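Local coordinates for immunomodulatory active chitinase (Trichuris suis, PDB 6G9C), which probably hydrolyses chitin as a family 18 glycoside hydrolase and has immunomodulatory properties in inflammatory lung disease, at residues F76-F81 and V137-Q142; L107-W112 and A117-M122; P235-K240 and I354-Q359. One frame throughout, in Å; residues are numbered along the deposited sequence.

Contact 1 (F76-F81 and V137-Q142); sequences FTVDQF and VSFLQQ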
ATOM      1  N   PHE A  76      15.648  24.858  -2.595  1.00 42.67           N
ATOM      2  CA  PHE A  76      15.644  23.957  -1.431  1.00 42.35           C
ATOM      3  C   PHE A  76      14.369  23.126  -1.335  1.00 42.70           C
ATOM      4  O   PHE A  76      14.162  22.458  -0.306  1.00 43.37           O
ATOM      5  CB  PHE A  76      15.857  24.707  -0.105  1.00 39.65           C
ATOM      6  CG  PHE A  76      17.002  25.693  -0.144  1.00 44.00           C
ATOM      7  CD1 PHE A  76      18.214  25.341  -0.731  1.00 46.87           C
ATOM      8  CD2 PHE A  76      16.866  26.958   0.401  1.00 50.26           C
ATOM      9  CE1 PHE A  76      19.266  26.240  -0.772  1.00 41.12           C
ATOM     10  CE2 PHE A  76      17.920  27.859   0.363  1.00 48.45           C
ATOM     11  CZ  PHE A  76      19.120  27.495  -0.229  1.00 41.88           C
ATOM     12  N   THR A  77      13.507  23.134  -2.348  1.00 44.89           N
ATOM     13  CA  THR A  77      12.351  22.249  -2.348  1.00 46.34           C
ATOM     14  C   THR A  77      12.714  20.888  -2.951  1.00 44.23           C
ATOM     15  O   THR A  77      13.715  20.738  -3.654  1.00 39.46           O
ATOM     16  CB  THR A  77      11.184  22.877  -3.113  1.00 44.43           C
ATOM     17  OG1 THR A  77      11.568  23.097  -4.473  1.00 42.94           O
ATOM     18  CG2 THR A  77      10.764  24.213  -2.478  1.00 49.15           C
ATOM     19  N   VAL A  78      11.888  19.882  -2.650  1.00 37.90           N
ATOM     20  CA  VAL A  78      12.131  18.497  -3.049  1.00 36.81           C
ATOM     21  C   VAL A  78      11.189  18.120  -4.185  1.00 39.97           C
ATOM     22  O   VAL A  78      10.022  18.531  -4.197  1.00 40.06           O
ATOM     23  CB  VAL A  78      11.958  17.536  -1.857  1.00 38.60           C
ATOM     24  CG1 VAL A  78      12.144  16.076  -2.307  1.00 35.38           C
ATOM     25  CG2 VAL A  78      12.946  17.874  -0.763  1.00 40.28           C
ATOM     26  N   ASP A  79      11.691  17.314  -5.125  1.00 39.46           N
ATOM     27  CA  ASP A  79      10.888  16.858  -6.250  1.00 40.34           C
ATOM     28  C   ASP A  79      11.482  15.573  -6.816  1.00 38.80           C
ATOM     29  O   ASP A  79      12.599  15.163  -6.474  1.00 37.20           O
ATOM     30  CB  ASP A  79      10.797  17.928  -7.338  1.00 45.87           C
ATOM     31  CG  ASP A  79       9.511  17.835  -8.133  1.00 59.37           C
ATOM     32  OD1 ASP A  79       8.746  16.862  -7.927  1.00 55.10           O
ATOM     33  OD2 ASP A  79       9.262  18.741  -8.957  1.00 65.93           O
ATOM     34  N   GLN A  80      10.707  14.938  -7.694  1.00 37.99           N
ATOM     35  CA  GLN A  80      11.184  13.736  -8.364  1.00 38.98           C
ATOM     36  C   GLN A  80      12.346  14.081  -9.282  1.00 39.90           C
ATOM     37  O   GLN A  80      12.454  15.199  -9.802  1.00 40.34           O
ATOM     38  CB  GLN A  80      10.056  13.088  -9.171  1.00 39.57           C
ATOM     39  CG  GLN A  80       9.554  13.961 -10.304  1.00 40.29           C
ATOM     40  CD  GLN A  80       8.577  13.241 -11.214  1.00 47.36           C
ATOM     41  OE1 GLN A  80       8.170  12.112 -10.940  1.00 42.17           O
ATOM     42  NE2 GLN A  80       8.206  13.889 -12.307  1.00 53.13           N
ATOM     43  N   PHE A  81      13.233  13.119  -9.465  1.00 41.10           N
ATOM     44  CA  PHE A  81      14.362  13.329 -10.355  1.00 40.07           C
ATOM     45  C   PHE A  81      14.062  12.830 -11.761  1.00 41.42           C
ATOM     46  O   PHE A  81      14.302  13.544 -12.740  1.00 49.56           O
ATOM     47  CB  PHE A  81      15.607  12.639  -9.794  1.00 42.52           C
ATOM     48  CG  PHE A  81      16.887  13.168 -10.358  1.00 53.54           C
ATOM     49  CD1 PHE A  81      17.287  12.828 -11.641  1.00 63.02           C
ATOM     50  CD2 PHE A  81      17.685  14.016  -9.615  1.00 57.09           C
ATOM     51  CE1 PHE A  81      18.464  13.322 -12.168  1.00 65.44           C
ATOM     52  CE2 PHE A  81      18.861  14.514 -10.136  1.00 58.03           C
ATOM     53  CZ  PHE A  81      19.253  14.167 -11.412  1.00 62.62           C
ATOM     54  N   VAL A 137       8.771  16.771   3.900  1.00 33.89           N
ATOM     55  CA  VAL A 137       7.717  16.060   4.621  1.00 37.36           C
ATOM     56  C   VAL A 137       6.483  15.913   3.746  1.00 38.35           C
ATOM     57  O   VAL A 137       5.863  14.835   3.688  1.00 36.49           O
ATOM     58  CB  VAL A 137       7.401  16.772   5.947  1.00 47.75           C
ATOM     59  CG1 VAL A 137       5.979  16.495   6.366  1.00 57.98           C
ATOM     60  CG2 VAL A 137       8.362  16.307   7.014  1.00 44.44           C
ATOM     61  N   SER A 138       6.138  16.974   3.013  1.00 33.53           N
ATOM     62  CA  SER A 138       5.017  16.899   2.083  1.00 35.43           C
ATOM     63  C   SER A 138       5.277  15.864   0.994  1.00 38.01           C
ATOM     64  O   SER A 138       4.406  15.044   0.685  1.00 38.20           O
ATOM     65  CB  SER A 138       4.747  18.274   1.472  1.00 36.20           C
ATOM     66  OG  SER A 138       4.412  19.215   2.480  1.00 45.10           O
ATOM     67  N   PHE A 139       6.479  15.881   0.411  1.00 35.72           N
ATOM     68  CA  PHE A 139       6.799  14.952  -0.670  1.00 37.37           C
ATOM     69  C   PHE A 139       6.765  13.512  -0.184  1.00 31.99           C
ATOM     70  O   PHE A 139       6.275  12.623  -0.890  1.00 36.32           O
ATOM     71  CB  PHE A 139       8.175  15.281  -1.258  1.00 30.50           C
ATOM     72  CG  PHE A 139       8.451  14.616  -2.578  1.00 32.84           C
ATOM     73  CD1 PHE A 139       7.986  15.170  -3.761  1.00 39.49           C
ATOM     74  CD2 PHE A 139       9.185  13.434  -2.638  1.00 34.50           C
ATOM     75  CE1 PHE A 139       8.250  14.557  -4.989  1.00 37.94           C
ATOM     76  CE2 PHE A 139       9.451  12.810  -3.860  1.00 35.31           C
ATOM     77  CZ  PHE A 139       8.984  13.368  -5.034  1.00 36.79           C
ATOM     78  N   LEU A 140       7.285  13.265   1.023  1.00 32.12           N
ATOM     79  CA  LEU A 140       7.304  11.915   1.574  1.00 33.49           C
ATOM     80  C   LEU A 140       5.890  11.385   1.766  1.00 39.64           C
ATOM     81  O   LEU A 140       5.570  10.268   1.336  1.00 33.57           O
ATOM     82  CB  LEU A 140       8.067  11.894   2.900  1.00 31.54           C
ATOM     83  CG  LEU A 140       9.592  12.091   2.831  1.00 32.28           C
ATOM     84  CD1 LEU A 140      10.169  12.291   4.233  1.00 28.19           C
ATOM     85  CD2 LEU A 140      10.297  10.941   2.079  1.00 32.87           C
ATOM     86  N   GLN A 141       5.023  12.178   2.408  1.00 36.44           N
ATOM     87  CA  GLN A 141       3.677  11.698   2.707  1.00 42.94           C
ATOM     88  C   GLN A 141       2.821  11.615   1.449  1.00 41.53           C
ATOM     89  O   GLN A 141       2.012  10.689   1.311  1.00 39.27           O
ATOM     90  CB  GLN A 141       2.999  12.582   3.763  1.00 48.32           C
ATOM     91  CG  GLN A 141       3.613  12.457   5.160  1.00 58.16           C
ATOM     92  CD  GLN A 141       2.566  12.341   6.278  1.00 69.72           C
ATOM     93  OE1 GLN A 141       1.586  13.084   6.309  1.00 73.69           O
ATOM     94  NE2 GLN A 141       2.790  11.415   7.208  1.00 66.06           N
ATOM     95  N   GLN A 142       2.983  12.563   0.515  1.00 36.10           N
ATOM     96  CA  GLN A 142       2.214  12.503  -0.724  1.00 38.08           C
ATOM     97  C   GLN A 142       2.511  11.222  -1.495  1.00 38.56           C
ATOM     98  O   GLN A 142       1.633  10.693  -2.181  1.00 39.60           O
ATOM     99  CB  GLN A 142       2.508  13.717  -1.611  1.00 41.31           C
ATOM    100  CG  GLN A 142       1.919  15.047  -1.108  1.00 46.98           C
ATOM    101  CD  GLN A 142       2.572  16.283  -1.740  1.00 48.79           C
ATOM    102  OE1 GLN A 142       3.605  16.196  -2.413  1.00 45.92           O
ATOM    103  NE2 GLN A 142       1.969  17.444  -1.508  1.00 53.15           N
TER
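The CA atoms of Val78 and Phe139 lie 6.8 Å apart where the backbone of the short strand 78-79 passes the end of helix 126-142. The setting is the TIM barrel of a family 18 glycoside hydrolase. Strand 78-79 pairs antiparallel with strand 64-72, through backbone bonds between Asp79 and Lys71, and the helix packs on the outside of the barrel. Phe139 carries the contact. Its CG is anti to the backbone N (chi1 -166°), which carries the ring off the helix and onto the passing strand. Val78 puts CG1 over one face of that ring in a CH-pi contact, 4.3 Å from the centroid, the two side chains crossing at about a right angle. A beta-branched, compact valine suits a buried place with the flat ring to one side and Phe132 also in touch. Its backbone N is bonded to Ser135 OG, one helical turn before Phe139. Further along, the phenylalanine meets backbone more than side chain: Asp79 CA is 3.7 Å from CE1 of Phe139, and Gln80 N is 3.5 Å from CZ of Phe139. Gln80 leads its amide away, and OE1 is bonded to Ile86 N. Ser138 OG and Gln141 OE1 hydrogen bond to Thr181 of the second subunit, the residue after Cys180, which has been seen in an interchain disulfide of this protein. The CB of Asp79 leaves the helix side, but OD1 comes to 3.8 Å from Phe139 CE1 and also accepts the next N-H: Gln80 N to Asp79 OD1 is 2.8 Å, arriving from above the carboxylate plane.

Contact 2 (L107-W112 and A117-M122); sequences LSLGGW and ATFKKM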
ATOM      1  N   LEU A 107      13.001   7.253   0.968  1.00 24.16           N
ATOM      2  CA  LEU A 107      13.470   8.080  -0.135  1.00 25.65           C
ATOM      3  C   LEU A 107      14.849   8.630   0.198  1.00 34.83           C
ATOM      4  O   LEU A 107      15.032   9.245   1.253  1.00 28.85           O
ATOM      5  CB  LEU A 107      12.497   9.236  -0.392  1.00 26.24           C
ATOM      6  CG  LEU A 107      12.839  10.171  -1.560  1.00 24.93           C
ATOM      7  CD1 LEU A 107      12.884   9.370  -2.893  1.00 27.03           C
ATOM      8  CD2 LEU A 107      11.822  11.307  -1.627  1.00 27.05           C
ATOM      9  N   SER A 108      15.810   8.420  -0.703  1.00 29.98           N
ATOM     10  CA  SER A 108      17.163   8.942  -0.539  1.00 23.56           C
ATOM     11  C   SER A 108      17.337  10.236  -1.319  1.00 27.35           C
ATOM     12  O   SER A 108      16.764  10.414  -2.399  1.00 29.99           O
ATOM     13  CB  SER A 108      18.207   7.913  -1.008  1.00 28.79           C
ATOM     14  OG  SER A 108      18.237   6.778  -0.150  1.00 30.19           O
ATOM     15  N   LEU A 109      18.139  11.148  -0.752  1.00 28.97           N
ATOM     16  CA  LEU A 109      18.426  12.442  -1.349  1.00 29.32           C
ATOM     17  C   LEU A 109      19.927  12.690  -1.316  1.00 26.73           C
ATOM     18  O   LEU A 109      20.570  12.518  -0.275  1.00 30.89           O
ATOM     19  CB  LEU A 109      17.689  13.570  -0.610  1.00 27.14           C
ATOM     20  CG  LEU A 109      17.833  14.919  -1.284  1.00 32.94           C
ATOM     21  CD1 LEU A 109      17.073  14.890  -2.604  1.00 34.52           C
ATOM     22  CD2 LEU A 109      17.291  16.025  -0.370  1.00 33.82           C
ATOM     23  N   GLY A 110      20.478  13.110  -2.445  1.00 29.74           N
ATOM     24  CA  GLY A 110      21.891  13.418  -2.502  1.00 34.02           C
ATOM     25  C   GLY A 110      22.625  12.472  -3.429  1.00 33.53           C
ATOM     26  O   GLY A 110      22.283  12.365  -4.611  1.00 30.67           O
ATOM     27  N   GLY A 111      23.630  11.782  -2.907  1.00 29.17           N
ATOM     28  CA  GLY A 111      24.494  10.956  -3.728  1.00 31.04           C
ATOM     29  C   GLY A 111      25.681  11.743  -4.260  1.00 32.58           C
ATOM     30  O   GLY A 111      25.792  12.961  -4.100  1.00 31.58           O
ATOM     31  N   TRP A 112      26.578  11.019  -4.932  1.00 29.75           N
ATOM     32  CA  TRP A 112      27.855  11.603  -5.343  1.00 37.42           C
ATOM     33  C   TRP A 112      27.667  12.687  -6.400  1.00 35.32           C
ATOM     34  O   TRP A 112      28.237  13.778  -6.289  1.00 36.44           O
ATOM     35  CB  TRP A 112      28.792  10.503  -5.864  1.00 39.21           C
ATOM     36  CG  TRP A 112      30.146  11.035  -6.242  1.00 40.70           C
ATOM     37  CD1 TRP A 112      30.634  11.229  -7.507  1.00 41.49           C
ATOM     38  CD2 TRP A 112      31.174  11.468  -5.344  1.00 46.66           C
ATOM     39  NE1 TRP A 112      31.907  11.749  -7.447  1.00 44.06           N
ATOM     40  CE2 TRP A 112      32.263  11.901  -6.132  1.00 53.99           C
ATOM     41  CE3 TRP A 112      31.283  11.524  -3.949  1.00 53.38           C
ATOM     42  CZ2 TRP A 112      33.444  12.385  -5.568  1.00 61.71           C
ATOM     43  CZ3 TRP A 112      32.458  12.006  -3.393  1.00 58.72           C
ATOM     44  CH2 TRP A 112      33.521  12.430  -4.200  1.00 61.32           C
ATOM     45  N   ALA A 117      26.997  21.630  -3.221  1.00 41.88           N
ATOM     46  CA  ALA A 117      26.771  23.076  -3.265  1.00 44.25           C
ATOM     47  C   ALA A 117      25.408  23.455  -2.690  1.00 46.08           C
ATOM     48  O   ALA A 117      25.303  24.359  -1.846  1.00 45.18           O
ATOM     49  CB  ALA A 117      26.900  23.590  -4.698  1.00 45.17           C
ATOM     50  N   THR A 118      24.350  22.784  -3.146  1.00 39.65           N
ATOM     51  CA  THR A 118      23.015  23.119  -2.658  1.00 48.84           C
ATOM     52  C   THR A 118      22.827  22.684  -1.209  1.00 44.02           C
ATOM     53  O   THR A 118      22.246  23.428  -0.410  1.00 41.43           O
ATOM     54  CB  THR A 118      21.946  22.490  -3.550  1.00 50.30           C
ATOM     55  OG1 THR A 118      22.217  22.828  -4.915  1.00 47.69           O
ATOM     56  CG2 THR A 118      20.551  23.013  -3.169  1.00 45.57           C
ATOM     57  N   PHE A 119      23.306  21.483  -0.851  1.00 41.82           N
ATOM     58  CA  PHE A 119      23.236  21.047   0.544  1.00 38.10           C
ATOM     59  C   PHE A 119      23.839  22.099   1.470  1.00 38.09           C
ATOM     60  O   PHE A 119      23.244  22.461   2.492  1.00 37.89           O
ATOM     61  CB  PHE A 119      23.967  19.720   0.735  1.00 33.51           C
ATOM     62  CG  PHE A 119      23.121  18.497   0.481  1.00 36.28           C
ATOM     63  CD1 PHE A 119      21.861  18.366   1.048  1.00 32.88           C
ATOM     64  CD2 PHE A 119      23.604  17.467  -0.312  1.00 38.62           C
ATOM     65  CE1 PHE A 119      21.094  17.231   0.822  1.00 35.60           C
ATOM     66  CE2 PHE A 119      22.845  16.321  -0.546  1.00 36.05           C
ATOM     67  CZ  PHE A 119      21.584  16.204   0.023  1.00 34.26           C
ATOM     68  N   LYS A 120      25.027  22.601   1.109  1.00 36.12           N
ATOM     69  CA  LYS A 120      25.742  23.570   1.939  1.00 40.70           C
ATOM     70  C   LYS A 120      24.912  24.821   2.177  1.00 44.16           C
ATOM     71  O   LYS A 120      24.864  25.341   3.298  1.00 47.69           O
ATOM     72  CB  LYS A 120      27.071  23.945   1.268  1.00 42.48           C
ATOM     73  CG  LYS A 120      28.174  22.919   1.420  1.00 40.95           C
ATOM     74  CD  LYS A 120      29.444  23.385   0.699  1.00 46.66           C
ATOM     75  CE  LYS A 120      30.630  22.483   1.030  1.00 50.16           C
ATOM     76  NZ  LYS A 120      31.193  22.750   2.386  1.00 56.01           N
ATOM     77  N   LYS A 121      24.278  25.340   1.123  1.00 45.20           N
ATOM     78  CA  LYS A 121      23.437  26.521   1.265  1.00 48.93           C
ATOM     79  C   LYS A 121      22.175  26.203   2.062  1.00 48.09           C
ATOM     80  O   LYS A 121      21.785  26.967   2.957  1.00 44.41           O
ATOM     81  CB  LYS A 121      23.072  27.081  -0.112  1.00 49.47           C
ATOM     82  CG  LYS A 121      24.249  27.630  -0.913  1.00 50.16           C
ATOM     83  CD  LYS A 121      23.771  28.310  -2.183  1.00 52.09           C
ATOM     84  CE  LYS A 121      24.929  28.549  -3.137  1.00 63.75           C
ATOM     85  NZ  LYS A 121      24.603  29.566  -4.180  1.00 69.41           N
ATOM     86  N   MET A 122      21.528  25.078   1.747  1.00 39.57           N
ATOM     87  CA  MET A 122      20.271  24.721   2.404  1.00 38.94           C
ATOM     88  C   MET A 122      20.443  24.585   3.915  1.00 39.47           C
ATOM     89  O   MET A 122      19.575  25.001   4.687  1.00 44.24           O
ATOM     90  CB  MET A 122      19.731  23.416   1.812  1.00 36.55           C
ATOM     91  CG  MET A 122      18.423  22.940   2.435  1.00 34.19           C
ATOM     92  SD  MET A 122      18.684  21.868   3.851  1.00 39.98           S
ATOM     93  CE  MET A 122      19.000  20.305   2.992  1.00 32.59           C
TER
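Phe119 reaches Leu109 and Gly110, at the end of strand 104-110, because its first torsion (chi1 -87°) sets CG opposite the carbonyl carbon, while Leu109 (chi1 -174°) extends CG away from its own backbone N. The two side chains run alongside each other, pointing opposite ways. Leu109 CD2 stands 4.2 Å from Phe119 CE1 in an apolar contact, and Leu109 CG is equally near CZ of the same ring. The backbone comes closer than the leucine branches: Gly110 CA lies 3.6 Å from Phe119 CE2, and Leu109 O is 3.8 Å from Phe119 CZ. Both approach the edge of the ring near its plane, where the slightly positive ring hydrogens would probably favour a carbonyl oxygen, though 3.8 Å makes this a weak contact at most. Gly110 fits because it has no CB to crowd this edge, and because its positive phi (115°) would press a CB against the preceding carbonyl. Phenylalanine suits the helix position because it spans the distance and brings no polar group into a buried site. Ser108, Leu109, Gly110 and Gly111 spell the SxGG motif of family 18 chitinases, and Ser108 OG is bonded to Asp149 of the neighbouring strand. Around the contact, strand 104-110 runs between the parallel barrel strands 64-72 and 147-151. Phe119 stacks on Trp152 and touches Leu150, while Leu109 and Met122 both lean on Phe132 of helix 126-142.

Contact 3 (P235-K240 and I354-Q359); sequences PLYSRK and INWIKQ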
ATOM      1  N   PRO A 235      37.835  -3.743   0.714  1.00 27.86           N
ATOM      2  CA  PRO A 235      38.485  -4.838   1.435  1.00 29.11           C
ATOM      3  C   PRO A 235      37.876  -4.987   2.813  1.00 32.99           C
ATOM      4  O   PRO A 235      37.583  -3.997   3.489  1.00 33.53           O
ATOM      5  CB  PRO A 235      39.950  -4.397   1.518  1.00 33.80           C
ATOM      6  CG  PRO A 235      39.897  -2.891   1.486  1.00 32.29           C
ATOM      7  CD  PRO A 235      38.671  -2.519   0.671  1.00 25.70           C
ATOM      8  N   LEU A 236      37.680  -6.240   3.224  1.00 27.74           N
ATOM      9  CA  LEU A 236      37.206  -6.490   4.581  1.00 31.99           C
ATOM     10  C   LEU A 236      38.277  -6.134   5.603  1.00 37.08           C
ATOM     11  O   LEU A 236      37.985  -5.477   6.609  1.00 37.36           O
ATOM     12  CB  LEU A 236      36.775  -7.952   4.740  1.00 30.17           C
ATOM     13  CG  LEU A 236      36.309  -8.347   6.149  1.00 37.01           C
ATOM     14  CD1 LEU A 236      35.183  -7.431   6.620  1.00 34.18           C
ATOM     15  CD2 LEU A 236      35.868  -9.807   6.181  1.00 37.43           C
ATOM     16  N   TYR A 237      39.525  -6.547   5.357  1.00 33.89           N
ATOM     17  CA  TYR A 237      40.643  -6.230   6.232  1.00 38.23           C
ATOM     18  C   TYR A 237      41.754  -5.544   5.451  1.00 41.83           C
ATOM     19  O   TYR A 237      41.828  -5.631   4.223  1.00 36.10           O
ATOM     20  CB  TYR A 237      41.246  -7.476   6.887  1.00 41.46           C
ATOM     21  CG  TYR A 237      40.263  -8.439   7.492  1.00 44.02           C
ATOM     22  CD1 TYR A 237      39.669  -8.174   8.719  1.00 45.53           C
ATOM     23  CD2 TYR A 237      39.955  -9.638   6.852  1.00 42.04           C
ATOM     24  CE1 TYR A 237      38.785  -9.071   9.286  1.00 48.30           C
ATOM     25  CE2 TYR A 237      39.073 -10.539   7.410  1.00 36.43           C
ATOM     26  CZ  TYR A 237      38.492 -10.250   8.626  1.00 45.62           C
ATOM     27  OH  TYR A 237      37.614 -11.145   9.188  1.00 48.33           O
ATOM     28  N   SER A 238      42.655  -4.905   6.195  1.00 44.51           N
ATOM     29  CA  SER A 238      43.858  -4.343   5.606  1.00 45.04           C
ATOM     30  C   SER A 238      44.812  -5.454   5.174  1.00 42.99           C
ATOM     31  O   SER A 238      44.758  -6.585   5.661  1.00 45.74           O
ATOM     32  CB  SER A 238      44.565  -3.423   6.598  1.00 54.68           C
ATOM     33  OG  SER A 238      44.979  -4.157   7.733  1.00 61.14           O
ATOM     34  N   ARG A 239      45.697  -5.114   4.245  1.00 48.11           N
ATOM     35  CA  ARG A 239      46.706  -6.035   3.742  1.00 50.45           C
ATOM     36  C   ARG A 239      48.083  -5.560   4.182  1.00 48.90           C
ATOM     37  O   ARG A 239      48.329  -4.358   4.304  1.00 51.47           O
ATOM     38  CB  ARG A 239      46.658  -6.134   2.216  1.00 52.23           C
ATOM     39  CG  ARG A 239      45.266  -6.050   1.624  1.00 49.68           C
ATOM     40  CD  ARG A 239      45.341  -5.992   0.104  1.00 49.04           C
ATOM     41  NE  ARG A 239      45.905  -7.212  -0.473  1.00 46.29           N
ATOM     42  CZ  ARG A 239      47.058  -7.277  -1.139  1.00 49.25           C
ATOM     43  NH1 ARG A 239      47.796  -6.185  -1.321  1.00 44.62           N
ATOM     44  NH2 ARG A 239      47.471  -8.442  -1.631  1.00 47.23           N
ATOM     45  N   LYS A 240      48.979  -6.521   4.425  1.00 45.36           N
ATOM     46  CA  LYS A 240      50.326  -6.178   4.882  1.00 56.65           C
ATOM     47  C   LYS A 240      51.035  -5.242   3.911  1.00 55.62           C
ATOM     48  O   LYS A 240      51.890  -4.452   4.327  1.00 64.42           O
ATOM     49  CB  LYS A 240      51.154  -7.446   5.094  1.00 60.52           C
ATOM     50  CG  LYS A 240      51.129  -7.969   6.521  1.00 68.37           C
ATOM     51  CD  LYS A 240      51.951  -9.240   6.663  1.00 77.44           C
ATOM     52  CE  LYS A 240      51.306 -10.397   5.917  1.00 85.43           C
ATOM     53  NZ  LYS A 240      49.974 -10.755   6.486  1.00 86.98           N
ATOM     54  N   ILE A 354      29.400 -10.759   5.533  1.00 31.89           N
ATOM     55  CA  ILE A 354      28.138 -10.887   6.263  1.00 29.10           C
ATOM     56  C   ILE A 354      28.308 -11.763   7.502  1.00 36.15           C
ATOM     57  O   ILE A 354      27.699 -11.502   8.549  1.00 35.66           O
ATOM     58  CB  ILE A 354      27.040 -11.418   5.324  1.00 32.63           C
ATOM     59  CG1 ILE A 354      26.802 -10.407   4.199  1.00 30.10           C
ATOM     60  CG2 ILE A 354      25.733 -11.673   6.085  1.00 33.62           C
ATOM     61  CD1 ILE A 354      25.850 -10.883   3.135  1.00 34.20           C
ATOM     62  N   ASN A 355      29.109 -12.830   7.403  1.00 35.51           N
ATOM     63  CA  ASN A 355      29.417 -13.623   8.589  1.00 40.00           C
ATOM     64  C   ASN A 355      30.230 -12.810   9.589  1.00 39.10           C
ATOM     65  O   ASN A 355      30.065 -12.964  10.805  1.00 42.12           O
ATOM     66  CB  ASN A 355      30.170 -14.896   8.199  1.00 43.53           C
ATOM     67  CG  ASN A 355      29.249 -15.985   7.687  1.00 48.66           C
ATOM     68  OD1 ASN A 355      28.239 -16.312   8.311  1.00 53.17           O
ATOM     69  ND2 ASN A 355      29.595 -16.554   6.545  1.00 49.71           N
ATOM     70  N   TRP A 356      31.106 -11.932   9.093  1.00 36.25           N
ATOM     71  CA  TRP A 356      31.844 -11.034   9.978  1.00 38.14           C
ATOM     72  C   TRP A 356      30.906 -10.066  10.707  1.00 37.40           C
ATOM     73  O   TRP A 356      31.050  -9.841  11.915  1.00 40.01           O
ATOM     74  CB  TRP A 356      32.893 -10.268   9.171  1.00 38.05           C
ATOM     75  CG  TRP A 356      33.619  -9.229   9.964  1.00 38.01           C
ATOM     76  CD1 TRP A 356      34.717  -9.415  10.752  1.00 42.07           C
ATOM     77  CD2 TRP A 356      33.294  -7.837  10.048  1.00 36.70           C
ATOM     78  NE1 TRP A 356      35.098  -8.222  11.321  1.00 44.90           N
ATOM     79  CE2 TRP A 356      34.242  -7.237  10.901  1.00 43.48           C
ATOM     80  CE3 TRP A 356      32.300  -7.039   9.476  1.00 40.41           C
ATOM     81  CZ2 TRP A 356      34.221  -5.878  11.203  1.00 42.73           C
ATOM     82  CZ3 TRP A 356      32.279  -5.685   9.783  1.00 42.36           C
ATOM     83  CH2 TRP A 356      33.234  -5.120  10.633  1.00 41.18           C
ATOM     84  N   ILE A 357      29.945  -9.476   9.984  1.00 36.26           N
ATOM     85  CA  ILE A 357      28.957  -8.591  10.612  1.00 38.69           C
ATOM     86  C   ILE A 357      28.341  -9.269  11.827  1.00 44.44           C
ATOM     87  O   ILE A 357      28.202  -8.670  12.902  1.00 39.62           O
ATOM     88  CB  ILE A 357      27.867  -8.187   9.603  1.00 35.44           C
ATOM     89  CG1 ILE A 357      28.426  -7.307   8.489  1.00 33.24           C
ATOM     90  CG2 ILE A 357      26.709  -7.455  10.301  1.00 36.66           C
ATOM     91  CD1 ILE A 357      27.383  -7.052   7.407  1.00 30.44           C
ATOM     92  N   LYS A 358      27.970 -10.541  11.675  1.00 38.49           N
ATOM     93  CA  LYS A 358      27.360 -11.265  12.783  1.00 43.91           C
ATOM     94  C   LYS A 358      28.363 -11.492  13.908  1.00 46.44           C
ATOM     95  O   LYS A 358      28.017 -11.379  15.091  1.00 46.24           O
ATOM     96  CB  LYS A 358      26.790 -12.593  12.281  1.00 45.68           C
ATOM     97  CG  LYS A 358      25.656 -13.143  13.118  1.00 52.68           C
ATOM     98  CD  LYS A 358      25.314 -14.568  12.738  1.00 61.79           C
ATOM     99  CE  LYS A 358      24.902 -14.661  11.285  1.00 68.28           C
ATOM    100  NZ  LYS A 358      24.297 -15.989  10.983  1.00 78.54           N
ATOM    101  N   GLN A 359      29.614 -11.800  13.559  1.00 42.39           N
ATOM    102  CA  GLN A 359      30.618 -12.087  14.578  1.00 48.05           C
ATOM    103  C   GLN A 359      30.878 -10.871  15.455  1.00 48.13           C
ATOM    104  O   GLN A 359      31.014 -10.996  16.677  1.00 50.21           O
ATOM    105  CB  GLN A 359      31.914 -12.553  13.914  1.00 49.49           C
ATOM    106  CG  GLN A 359      33.073 -12.808  14.872  1.00 57.73           C
ATOM    107  CD  GLN A 359      34.402 -12.963  14.145  1.00 70.08           C
ATOM    108  OE1 GLN A 359      34.906 -14.073  13.980  1.00 83.90           O
ATOM    109  NE2 GLN A 359      34.973 -11.844  13.706  1.00 64.35           N
TER
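On the outside of the TIM barrel, the loop between strand 214-218 and helix 251-261 lays Leu236 and Tyr237 against Trp356 of helix 347-360. Leu236 CD1 sits over one face of the indole, 3.9 Å from Trp356 CD2 and 4.2 Å from the centroid of the five-membered ring, a CH-pi contact. The same leucine lies within its own segment against Tyr237, its CG 3.7 Å above the centre of the phenol ring, so one branched side chain serves two aromatic planes. Tyr237 turns its edge toward the face of Trp356 in an offset edge-to-face pair, centroids 5.8 Å apart and planes at 90°. Its OH comes 3.7 Å from Trp356 CD1. The first torsion of the tryptophan is extended (chi1 175°), which carries the indole off the helix to meet both residues, and it also touches Val251, Ser255 and Tyr362. On another side of the helix, Ile354 and Ile357 rest on barrel strand 268-281. A broad indole suits this place because it offers area to leucine and tyrosine together. No hydrogen bond or ion pair crosses between the segments, so the contact probably rests on dispersion, ring electrostatics and burial of apolar surface.

In the fold
From the N terminus, contact 1 opens first, at residues 76-81, and closes at 137-142. Contact 2 (107-112 with 117-122) forms and closes inside that loop as a short local link. The two touch: Phe139 CD2 meets Leu107 CD2 at 3.5 Å, and Phe76 packs on Met122 and Lys121, so strand 78-79, strand 104-110 and helices 117-122 and 126-142 are joined in one region of the barrel. Contact 3 follows in series, crossing neither. It closes a much longer loop, from 235-240 to 354-359, on the opposite side of the chain's centre, its own centre about 38 Å from that of contact 1, and ties the loop between strand 214-218 and helix 251-261 to helix 347-360.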